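PDB 6MGD: capsular polysaccharide export system protein KpsC from Thermosulfurimonas dismutans, which is a beta-Kdo transferase that probably adds beta-2,7-linked Kdo to the glycolipid anchor of bacterial capsular polysaccharide. Local coordinates for residues F264-L270 and R280-L286; V257-H262 and T271-H277; L182-R186 and L216-D221; L110-F115 and Q287-A291. All blocks are in the same frame, centred on the assembly; numbering follows the deposited sequence.

Interaction 1: residues F264-L270 and R280-L286; sequences FYAGYGL and RNIKLSL
The ring of Y268 lies between two side chains of R280-L286. L284 CD1 sits over one face, 3.9 Å from the centroid of the Y268 ring. R280 CD sits over the opposite face, 4.2 Å from the same Y268 centroid. Both are CH-pi contacts. The backbone oxygen of I282 is at the ring edge, near its plane. The guanidinium of R280 is turned only 14° from the Y268 ring plane. Y268 OH lies over one face of the guanidinium, and A266 O at the guanidinium edge. The R280 chain is extended from CG to NE, and this carries the group past the tyrosine. NH1 then points at A266 O, but the modelled length is too short to trust; NH1 also donates to P263 O. Beside the ring, L284 N gives a straight hydrogen bond of 3.0 Å to Y268 O. K283 bends at chi2 (68°) and chi4 (62°). The bends fold it back over G269 and let K283 NZ reach L284 O at 2.9 Å. A CB on G267 or G269 would run into R280 or K283. With an alanine in place of Y268, the space between R280 CD and L284 CD1 would probably be left unfilled and the arginine chain freer to swing. E107 is a long, weak ion partner. R280 thus gives its aliphatic CD to the tyrosine while its guanidinium faces backbone oxygens, though the A266 O bond is doubtful.

Interaction 2: residues V257-H262 and T271-H277; sequences VTCYGH and TTDIYPH
T258 and C259 pair with T272 and D273 as short parallel strands, and the backbones fit closely from here to I274. C259 N donates to T272 O at 3.2 Å. I274 N gives C259 O a shorter, almost straight bond of 2.8 Å. C259 and Y260 are buried. I274 lays CG1 over a face of the Y260 ring, 3.7 Å from the Y260 centroid. Its CG1 is anti to the carbonyl carbon (chi1 -63°), which turns this branch to the tyrosine. Beyond I274 the chains spread, bridged by H262 and a water. H262 NE2 donates to Y275 O at 2.7 Å. The oxygen is in the imidazole plane, but the nitrogen stands above the carbonyl plane. H277 CA covers one face of the H262 ring, and the edge of the H277 ring also turns to an H262 face, with the planes at 52°. The water probably donates to G261 O and accepts from Y275 N at 2.8 Å. The solvent side is looser. T272 and P276 are exposed, and the T272 N-H bond to V257 O is weak. T258 OG1 still donates to T272 OG1 at 2.9 Å. In the sheet, 272-273 is an edge strand, and 257-259 lies between it and strand 238-241. L251 of helix 246-253 packs on V257 and T271. Y260 lies against helix 178-188, its hydroxyl bonded to H240.

Interaction 3: residues L182-R186 and L216-D221; sequences LKSVR and LLKFCD
R186 NE donates to F219 O at 2.6 Å, the shortest polar bond between helix residues 182-186 and the loop 216-221. The oxygen lies in the guanidinium plane, while NE stands above the F219 carbonyl plane. R186 starts out with CG anti to the backbone N (chi1 174°). Bends at chi2 and chi3 then bring NE to F219 O and NH2 toward D221. R186 NH2 forms a long salt bridge of 3.5 Å with D221 OD2. The guanidinium and carboxylate planes are steeply crossed, at 75°. Both groups have further partners: NH2 donates to A192 O, and D221 OD2 accepts from the backbone N of I194. A leucine in place of R186 would probably leave F219 O without this donor and D221 without its positive mate. The apolar side is built round F219. K183 CG lies over the centre of one face, 3.5 Å from the F219 centroid, and K218 CB covers the opposite face. L182 CD1 meets L216 CD2 at 3.7 Å, and L182 CD2 packs on C220 CB at 4.3 Å. L216 O accepts from both F219 N and C220 N, which turns the loop back on itself. Helix 178-188 is the crossover between parallel strands 155-159 and 193-197. The contact packs it against the loop leading into edge strand 222-223, consistent with the Rossmann-like domain of the GT-B clan.

Interaction 4: residues L110-F115 and Q287-A291; sequences LLARKF and QELVA
L110, in the last turn of helix 105-112, places CD2 3.7 Å from E288 O. Its other methyl, CD1, packs on L289 CD2 at 4.3 Å. R113 is the first residue to leave the helical conformation, with a positive phi of 40°. Its CG lies between the backbone N and the carbonyl carbon (chi1 60°), which sends the chain to E288. E288 OE1 accepts on its syn lone pair from R113 NH2, at 2.8 Å. R113 NE adds a weak bond of 3.3 Å to the same E288 OE1. The guanidinium and carboxylate are nearly coplanar, 22° apart, so one oxygen is gripped by two N-H groups at the arginine edge. K114 centres an inverse gamma turn, which bends the chain sharply and brings F115 to the helix. The F115 ring has R113 CA over the centre of one face. F115 CE2 lies 3.5 Å from E288 O, and the ring also touches E288 CB. E288 OE2 accepts from the backbone N of S285, the N-cap residue, consistent with a capping box at the start of helix 286-296. That helix meets the end of helix 105-112 near its own N-terminus. Along its other sides V290 and A291 pack on helix 117-132, and L289 on helix 246-253.

Interaction 1 touches both interaction 2 and interaction 4, which do not touch each other; interaction 3 lies farther out on the chain and touches interaction 2. All four are partly buried. The segments of interactions 1 and 2 alternate along the chain through 257-286 and meet where G267 N probably bonds D273 OD2. Interaction 1 joins loops through ring faces and backbone oxygens; interaction 2 is beta pairing that gives way to histidine contacts. Interaction 4 meets interaction 1 through L110 on Y268 and L289 on L270, but joins helix ends with a salt bridge. Interaction 3 also pairs charges, though more loosely. It reaches interaction 2 through Y260, which packs on S184 and V185.

Interaction 1: residues F264-L270 and R280-L286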
# COMPACT_ATOMS: atom_id res chain seq x y z
N PHE A 264 0.87 5.86 2.57
CA PHE A 264 0.48 6.61 1.38
C PHE A 264 -0.80 7.40 1.59
O PHE A 264 -1.03 8.38 0.88
CB PHE A 264 0.33 5.66 0.18
CG PHE A 264 -0.94 4.84 0.18
CD1 PHE A 264 -0.96 3.57 0.74
CD2 PHE A 264 -2.10 5.32 -0.41
CE1 PHE A 264 -2.12 2.81 0.73
CE2 PHE A 264 -3.26 4.57 -0.41
CZ PHE A 264 -3.28 3.31 0.15
N TYR A 265 -1.64 7.00 2.54
CA TYR A 265 -2.89 7.68 2.82
C TYR A 265 -2.78 8.70 3.95
O TYR A 265 -3.79 9.29 4.33
CB TYR A 265 -4.00 6.66 3.14
CG TYR A 265 -3.61 5.62 4.17
CD1 TYR A 265 -2.97 4.44 3.79
CD2 TYR A 265 -3.87 5.81 5.52
CE1 TYR A 265 -2.61 3.49 4.72
CE2 TYR A 265 -3.52 4.86 6.46
CZ TYR A 265 -2.89 3.70 6.05
OH TYR A 265 -2.53 2.75 6.98
N ALA A 266 -1.59 8.91 4.49
CA ALA A 266 -1.38 9.87 5.56
C ALA A 266 -1.05 11.25 5.01
O ALA A 266 -0.67 11.40 3.84
CB ALA A 266 -0.27 9.40 6.50
N GLY A 267 -1.20 12.26 5.86
CA GLY A 267 -0.92 13.62 5.50
C GLY A 267 -2.03 14.35 4.78
O GLY A 267 -1.91 15.56 4.54
N TYR A 268 -3.12 13.66 4.42
CA TYR A 268 -4.21 14.25 3.66
C TYR A 268 -5.42 14.60 4.53
O TYR A 268 -6.50 14.85 3.99
CB TYR A 268 -4.63 13.32 2.52
CG TYR A 268 -3.52 13.02 1.54
CD1 TYR A 268 -3.04 14.00 0.68
CD2 TYR A 268 -2.97 11.75 1.45
CE1 TYR A 268 -2.03 13.73 -0.22
CE2 TYR A 268 -1.96 11.46 0.55
CZ TYR A 268 -1.49 12.46 -0.28
OH TYR A 268 -0.49 12.19 -1.18
N GLY A 269 -5.25 14.62 5.85
CA GLY A 269 -6.31 15.01 6.75
C GLY A 269 -7.40 13.99 6.98
O GLY A 269 -8.26 14.21 7.83
N LEU A 270 -7.39 12.87 6.25
CA LEU A 270 -8.33 11.80 6.52
C LEU A 270 -7.95 10.99 7.75
O LEU A 270 -8.80 10.31 8.33
CB LEU A 270 -8.44 10.87 5.30
CG LEU A 270 -9.04 11.49 4.05
CD1 LEU A 270 -8.95 10.54 2.87
CD2 LEU A 270 -10.48 11.91 4.30
N ARG A 280 3.25 17.06 2.72
CA ARG A 280 1.84 17.00 2.33
C ARG A 280 1.05 18.06 3.07
O ARG A 280 1.03 18.08 4.30
CB ARG A 280 1.27 15.60 2.60
CG ARG A 280 1.95 14.51 1.79
CD ARG A 280 1.40 13.13 2.12
NE ARG A 280 2.28 12.07 1.64
CZ ARG A 280 2.11 10.78 1.91
NH1 ARG A 280 1.09 10.38 2.65
NH2 ARG A 280 2.97 9.89 1.43
N ASN A 281 0.40 18.95 2.31
CA ASN A 281 -0.44 20.00 2.86
C ASN A 281 -1.91 19.88 2.48
O ASN A 281 -2.74 20.54 3.11
CB ASN A 281 0.06 21.38 2.39
CG ASN A 281 1.53 21.59 2.64
OD1 ASN A 281 2.38 21.07 1.90
ND2 ASN A 281 1.86 22.37 3.66
N ILE A 282 -2.24 19.06 1.50
CA ILE A 282 -3.57 19.03 0.91
C ILE A 282 -4.52 18.23 1.80
O ILE A 282 -4.15 17.19 2.36
CB ILE A 282 -3.52 18.45 -0.51
CG1 ILE A 282 -2.38 19.11 -1.31
CG2 ILE A 282 -4.84 18.64 -1.23
CD1 ILE A 282 -2.50 20.62 -1.42
N LYS A 283 -5.74 18.73 1.95
CA LYS A 283 -6.81 18.03 2.64
C LYS A 283 -7.72 17.39 1.59
O LYS A 283 -8.30 18.09 0.76
CB LYS A 283 -7.61 18.98 3.53
CG LYS A 283 -8.83 18.36 4.19
CD LYS A 283 -8.43 17.32 5.22
CE LYS A 283 -9.64 16.69 5.89
NZ LYS A 283 -10.51 15.98 4.91
N LEU A 284 -7.82 16.06 1.62
CA LEU A 284 -8.57 15.31 0.63
C LEU A 284 -9.81 14.68 1.24
O LEU A 284 -9.92 14.52 2.46
CB LEU A 284 -7.71 14.22 -0.01
CG LEU A 284 -6.55 14.65 -0.92
CD1 LEU A 284 -5.79 13.42 -1.41
CD2 LEU A 284 -7.07 15.47 -2.09
N SER A 285 -10.76 14.32 0.38
CA SER A 285 -11.90 13.52 0.77
C SER A 285 -11.63 12.05 0.45
O SER A 285 -10.72 11.71 -0.31
CB SER A 285 -13.17 13.99 0.06
OG SER A 285 -13.18 13.59 -1.30
N LEU A 286 -12.44 11.17 1.05
CA LEU A 286 -12.24 9.74 0.84
C LEU A 286 -12.39 9.37 -0.64
O LEU A 286 -11.71 8.45 -1.11
CB LEU A 286 -13.23 8.94 1.69
CG LEU A 286 -13.04 7.42 1.70
CD1 LEU A 286 -11.67 7.06 2.25
CD2 LEU A 286 -14.14 6.74 2.50

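Interaction 2: residues V257-H262 and T271-H277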
# COMPACT_ATOMS: atom_id res chain seq x y z
N VAL A 257 -8.89 6.44 11.91
CA VAL A 257 -7.59 5.78 11.91
C VAL A 257 -6.51 6.79 12.27
O VAL A 257 -6.46 7.88 11.70
CB VAL A 257 -7.29 5.11 10.56
CG1 VAL A 257 -7.77 6.00 9.43
CG2 VAL A 257 -5.80 4.82 10.41
N THR A 258 -5.65 6.41 13.21
CA THR A 258 -4.50 7.20 13.62
C THR A 258 -3.24 6.56 13.05
O THR A 258 -3.04 5.34 13.18
CB THR A 258 -4.41 7.29 15.15
OG1 THR A 258 -5.55 7.99 15.65
CG2 THR A 258 -3.14 8.01 15.58
N CYS A 259 -2.39 7.36 12.42
CA CYS A 259 -1.17 6.88 11.79
C CYS A 259 0.04 7.28 12.63
O CYS A 259 0.19 8.45 12.98
CB CYS A 259 -1.03 7.42 10.37
SG CYS A 259 -2.29 6.82 9.22
N TYR A 260 0.88 6.30 12.95
CA TYR A 260 2.11 6.56 13.69
C TYR A 260 3.33 6.63 12.78
O TYR A 260 4.42 6.97 13.26
CB TYR A 260 2.32 5.50 14.77
CG TYR A 260 1.31 5.58 15.90
CD1 TYR A 260 -0.00 5.15 15.72
CD2 TYR A 260 1.66 6.10 17.14
CE1 TYR A 260 -0.93 5.24 16.74
CE2 TYR A 260 0.74 6.18 18.17
CZ TYR A 260 -0.55 5.75 17.96
OH TYR A 260 -1.48 5.83 18.98
N GLY A 261 3.17 6.32 11.50
CA GLY A 261 4.20 6.53 10.50
C GLY A 261 3.68 7.44 9.40
O GLY A 261 2.89 8.35 9.68
N HIS A 262 4.10 7.21 8.16
CA HIS A 262 3.67 8.03 7.02
C HIS A 262 3.29 7.13 5.85
O HIS A 262 3.99 7.10 4.82
CB HIS A 262 4.76 9.02 6.61
CG HIS A 262 4.95 10.14 7.57
ND1 HIS A 262 6.17 10.77 7.75
CD2 HIS A 262 4.09 10.77 8.40
CE1 HIS A 262 6.05 11.72 8.65
NE2 HIS A 262 4.79 11.74 9.06
N THR A 271 -6.68 11.06 8.16
CA THR A 271 -6.19 10.37 9.34
C THR A 271 -5.55 11.38 10.28
O THR A 271 -4.93 12.35 9.85
CB THR A 271 -5.16 9.30 8.97
OG1 THR A 271 -3.95 9.93 8.54
CG2 THR A 271 -5.68 8.42 7.85
N THR A 272 -5.72 11.14 11.58
CA THR A 272 -5.01 11.91 12.59
C THR A 272 -3.59 11.37 12.69
O THR A 272 -3.37 10.26 13.18
CB THR A 272 -5.73 11.84 13.94
OG1 THR A 272 -6.03 10.47 14.25
CG2 THR A 272 -7.03 12.64 13.89
N ASP A 273 -2.63 12.14 12.20
CA ASP A 273 -1.25 11.68 12.09
C ASP A 273 -0.46 12.09 13.32
O ASP A 273 -0.47 13.27 13.72
CB ASP A 273 -0.60 12.25 10.82
CG ASP A 273 -1.39 11.91 9.57
OD1 ASP A 273 -2.05 10.86 9.55
OD2 ASP A 273 -1.35 12.71 8.61
N ILE A 274 0.22 11.12 13.94
CA ILE A 274 1.04 11.41 15.11
C ILE A 274 2.20 12.32 14.73
O ILE A 274 2.40 13.39 15.33
CB ILE A 274 1.53 10.10 15.75
CG1 ILE A 274 0.34 9.28 16.25
CG2 ILE A 274 2.50 10.40 16.89
CD1 ILE A 274 -0.42 9.92 17.39
N TYR A 275 2.98 11.91 13.74
CA TYR A 275 4.07 12.74 13.25
C TYR A 275 3.67 13.38 11.93
O TYR A 275 3.24 12.66 11.01
CB TYR A 275 5.34 11.91 13.06
CG TYR A 275 5.69 11.08 14.28
CD1 TYR A 275 6.16 11.67 15.44
CD2 TYR A 275 5.54 9.70 14.26
CE1 TYR A 275 6.48 10.91 16.55
CE2 TYR A 275 5.86 8.93 15.37
CZ TYR A 275 6.33 9.54 16.51
OH TYR A 275 6.64 8.79 17.61
N PRO A 276 3.77 14.70 11.79
CA PRO A 276 3.29 15.35 10.56
C PRO A 276 4.13 14.95 9.36
O PRO A 276 5.34 14.73 9.46
CB PRO A 276 3.44 16.84 10.87
CG PRO A 276 3.67 16.94 12.35
CD PRO A 276 4.34 15.66 12.74
N HIS A 277 3.47 14.87 8.21
CA HIS A 277 4.20 14.55 6.99
C HIS A 277 4.92 15.79 6.48
O HIS A 277 4.29 16.84 6.31
CB HIS A 277 3.27 14.00 5.91
CG HIS A 277 4.00 13.32 4.79
ND1 HIS A 277 4.70 14.00 3.82
CD2 HIS A 277 4.15 12.00 4.51
CE1 HIS A 277 5.24 13.14 2.98
NE2 HIS A 277 4.93 11.92 3.37
O HOH W 1 2.36 10.09 11.72

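Interaction 3: residues L182-R186 and L216-D221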
# COMPACT_ATOMS: atom_id res chain seq x y z
N LEU A 182 3.14 -0.37 19.75
CA LEU A 182 2.24 -0.66 20.86
C LEU A 182 2.56 0.20 22.07
O LEU A 182 1.65 0.63 22.79
CB LEU A 182 2.32 -2.15 21.22
CG LEU A 182 1.62 -3.09 20.24
CD1 LEU A 182 1.82 -4.54 20.64
CD2 LEU A 182 0.14 -2.75 20.17
N LYS A 183 3.85 0.46 22.31
CA LYS A 183 4.23 1.40 23.36
C LYS A 183 3.65 2.78 23.10
O LYS A 183 2.94 3.34 23.93
CB LYS A 183 5.75 1.47 23.48
CG LYS A 183 6.36 0.42 24.39
CD LYS A 183 7.88 0.53 24.42
CE LYS A 183 8.32 1.96 24.69
NZ LYS A 183 7.77 2.50 25.96
N SER A 184 3.93 3.33 21.91
CA SER A 184 3.45 4.66 21.58
C SER A 184 1.92 4.74 21.56
O SER A 184 1.35 5.78 21.91
CB SER A 184 4.01 5.10 20.22
OG SER A 184 3.52 6.38 19.86
N VAL A 185 1.25 3.65 21.17
CA VAL A 185 -0.21 3.65 21.17
C VAL A 185 -0.74 3.78 22.59
O VAL A 185 -1.69 4.54 22.84
CB VAL A 185 -0.75 2.38 20.47
CG1 VAL A 185 -2.25 2.24 20.72
CG2 VAL A 185 -0.48 2.43 18.98
N ARG A 186 -0.14 3.06 23.53
CA ARG A 186 -0.63 3.11 24.91
C ARG A 186 -0.32 4.46 25.55
O ARG A 186 -1.14 4.98 26.32
CB ARG A 186 -0.03 1.98 25.73
CG ARG A 186 -0.38 2.06 27.21
CD ARG A 186 -0.85 0.72 27.77
NE ARG A 186 -2.08 0.24 27.14
CZ ARG A 186 -3.30 0.63 27.48
NH1 ARG A 186 -3.47 1.53 28.44
NH2 ARG A 186 -4.36 0.13 26.86
N LEU A 216 4.51 -7.79 24.91
CA LEU A 216 3.45 -7.11 24.17
C LEU A 216 2.27 -6.79 25.08
O LEU A 216 1.70 -5.69 25.00
CB LEU A 216 2.99 -7.97 22.99
CG LEU A 216 4.02 -8.30 21.91
CD1 LEU A 216 3.42 -9.27 20.90
CD2 LEU A 216 4.49 -7.03 21.21
N LEU A 217 1.91 -7.72 25.96
CA LEU A 217 0.78 -7.54 26.87
C LEU A 217 1.01 -6.45 27.91
O LEU A 217 0.05 -6.01 28.54
CB LEU A 217 0.47 -8.86 27.58
CG LEU A 217 -0.22 -9.94 26.74
CD1 LEU A 217 -0.34 -11.24 27.51
CD2 LEU A 217 -1.60 -9.46 26.29
N LYS A 218 2.25 -6.00 28.10
CA LYS A 218 2.50 -4.88 29.01
C LYS A 218 2.03 -3.55 28.43
O LYS A 218 2.11 -2.53 29.13
CB LYS A 218 3.98 -4.81 29.38
CG LYS A 218 4.47 -6.03 30.14
CD LYS A 218 5.77 -5.77 30.88
CE LYS A 218 6.95 -5.66 29.92
NZ LYS A 218 8.24 -5.58 30.67
N PHE A 219 1.56 -3.53 27.19
CA PHE A 219 1.01 -2.33 26.57
C PHE A 219 -0.30 -2.56 25.84
O PHE A 219 -1.03 -1.59 25.61
CB PHE A 219 2.03 -1.71 25.60
CG PHE A 219 3.41 -1.63 26.16
CD1 PHE A 219 3.76 -0.64 27.07
CD2 PHE A 219 4.37 -2.56 25.80
CE1 PHE A 219 5.03 -0.57 27.59
CE2 PHE A 219 5.65 -2.50 26.32
CZ PHE A 219 5.98 -1.50 27.22
N CYS A 220 -0.63 -3.79 25.47
CA CYS A 220 -1.92 -4.12 24.88
C CYS A 220 -2.69 -5.04 25.81
O CYS A 220 -2.10 -5.85 26.53
CB CYS A 220 -1.75 -4.79 23.51
SG CYS A 220 -1.05 -6.45 23.57
N ASP A 221 -4.02 -4.90 25.80
CA ASP A 221 -4.85 -5.66 26.73
C ASP A 221 -4.94 -7.13 26.32
O ASP A 221 -4.67 -8.02 27.13
CB ASP A 221 -6.24 -5.03 26.81
CG ASP A 221 -6.20 -3.65 27.45
OD1 ASP A 221 -5.90 -3.57 28.66
OD2 ASP A 221 -6.44 -2.66 26.73

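Interaction 4: residues L110-F115 and Q287-A291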
# COMPACT_ATOMS: atom_id res chain seq x y z
N LEU A 110 -2.54 12.90 -6.50
CA LEU A 110 -3.41 13.47 -5.48
C LEU A 110 -3.21 14.97 -5.33
O LEU A 110 -4.16 15.69 -4.97
CB LEU A 110 -3.18 12.76 -4.15
CG LEU A 110 -3.42 11.25 -4.18
CD1 LEU A 110 -3.03 10.60 -2.87
CD2 LEU A 110 -4.88 10.94 -4.52
N LEU A 111 -2.00 15.48 -5.59
CA LEU A 111 -1.76 16.91 -5.50
C LEU A 111 -2.38 17.65 -6.68
O LEU A 111 -3.07 18.66 -6.50
CB LEU A 111 -0.26 17.19 -5.42
CG LEU A 111 0.22 18.63 -5.63
CD1 LEU A 111 -0.46 19.61 -4.68
CD2 LEU A 111 1.73 18.71 -5.48
N ALA A 112 -2.14 17.17 -7.90
CA ALA A 112 -2.78 17.77 -9.07
C ALA A 112 -4.30 17.65 -8.99
O ALA A 112 -5.02 18.53 -9.47
CB ALA A 112 -2.25 17.13 -10.35
N ARG A 113 -4.79 16.56 -8.39
CA ARG A 113 -6.19 16.31 -8.05
C ARG A 113 -7.18 16.79 -9.11
O ARG A 113 -8.27 17.27 -8.77
CB ARG A 113 -6.52 16.95 -6.69
CG ARG A 113 -6.33 18.46 -6.61
CD ARG A 113 -6.30 18.94 -5.17
NE ARG A 113 -7.49 18.53 -4.42
CZ ARG A 113 -7.92 19.14 -3.32
NH1 ARG A 113 -7.27 20.20 -2.84
NH2 ARG A 113 -9.01 18.70 -2.70
N LYS A 114 -6.83 16.65 -10.39
CA LYS A 114 -7.78 16.92 -11.46
C LYS A 114 -8.75 15.74 -11.53
O LYS A 114 -8.58 14.81 -12.30
CB LYS A 114 -7.07 17.14 -12.79
CG LYS A 114 -5.55 17.03 -12.71
CD LYS A 114 -4.86 17.91 -13.75
CE LYS A 114 -5.23 17.53 -15.18
NZ LYS A 114 -6.38 18.33 -15.71
N PHE A 115 -9.78 15.79 -10.68
CA PHE A 115 -10.77 14.71 -10.57
C PHE A 115 -12.13 15.26 -11.01
O PHE A 115 -12.80 15.96 -10.24
CB PHE A 115 -10.83 14.17 -9.15
CG PHE A 115 -9.54 13.54 -8.68
CD1 PHE A 115 -8.69 12.91 -9.58
CD2 PHE A 115 -9.17 13.59 -7.35
CE1 PHE A 115 -7.51 12.34 -9.16
CE2 PHE A 115 -7.99 13.02 -6.92
CZ PHE A 115 -7.16 12.39 -7.82
N GLN A 287 -13.25 10.07 -1.37
CA GLN A 287 -13.41 9.79 -2.79
C GLN A 287 -12.18 10.21 -3.59
O GLN A 287 -11.76 9.51 -4.51
CB GLN A 287 -14.66 10.48 -3.33
CG GLN A 287 -15.95 9.99 -2.70
CD GLN A 287 -17.13 10.89 -3.02
OE1 GLN A 287 -17.05 11.75 -3.89
NE2 GLN A 287 -18.23 10.69 -2.31
N GLU A 288 -11.60 11.37 -3.25
CA GLU A 288 -10.37 11.79 -3.91
C GLU A 288 -9.25 10.79 -3.67
O GLU A 288 -8.51 10.44 -4.60
CB GLU A 288 -9.96 13.18 -3.43
CG GLU A 288 -11.03 14.25 -3.61
CD GLU A 288 -10.59 15.62 -3.14
OE1 GLU A 288 -9.90 16.32 -3.91
OE2 GLU A 288 -10.92 15.99 -2.00
N LEU A 289 -9.12 10.30 -2.44
CA LEU A 289 -8.11 9.29 -2.12
C LEU A 289 -8.34 8.02 -2.93
O LEU A 289 -7.42 7.48 -3.55
CB LEU A 289 -8.13 8.99 -0.62
CG LEU A 289 -6.82 8.65 0.11
CD1 LEU A 289 -7.10 7.72 1.29
CD2 LEU A 289 -5.76 8.06 -0.81
N VAL A 290 -9.58 7.52 -2.93
CA VAL A 290 -9.89 6.28 -3.62
C VAL A 290 -9.72 6.44 -5.13
O VAL A 290 -9.11 5.58 -5.79
CB VAL A 290 -11.32 5.81 -3.26
CG1 VAL A 290 -11.79 4.72 -4.20
CG2 VAL A 290 -11.35 5.33 -1.81
N ALA A 291 -10.22 7.54 -5.69
CA ALA A 291 -10.08 7.76 -7.13
C ALA A 291 -8.62 7.81 -7.54
O ALA A 291 -8.27 7.38 -8.65
CB ALA A 291 -10.78 9.06 -7.53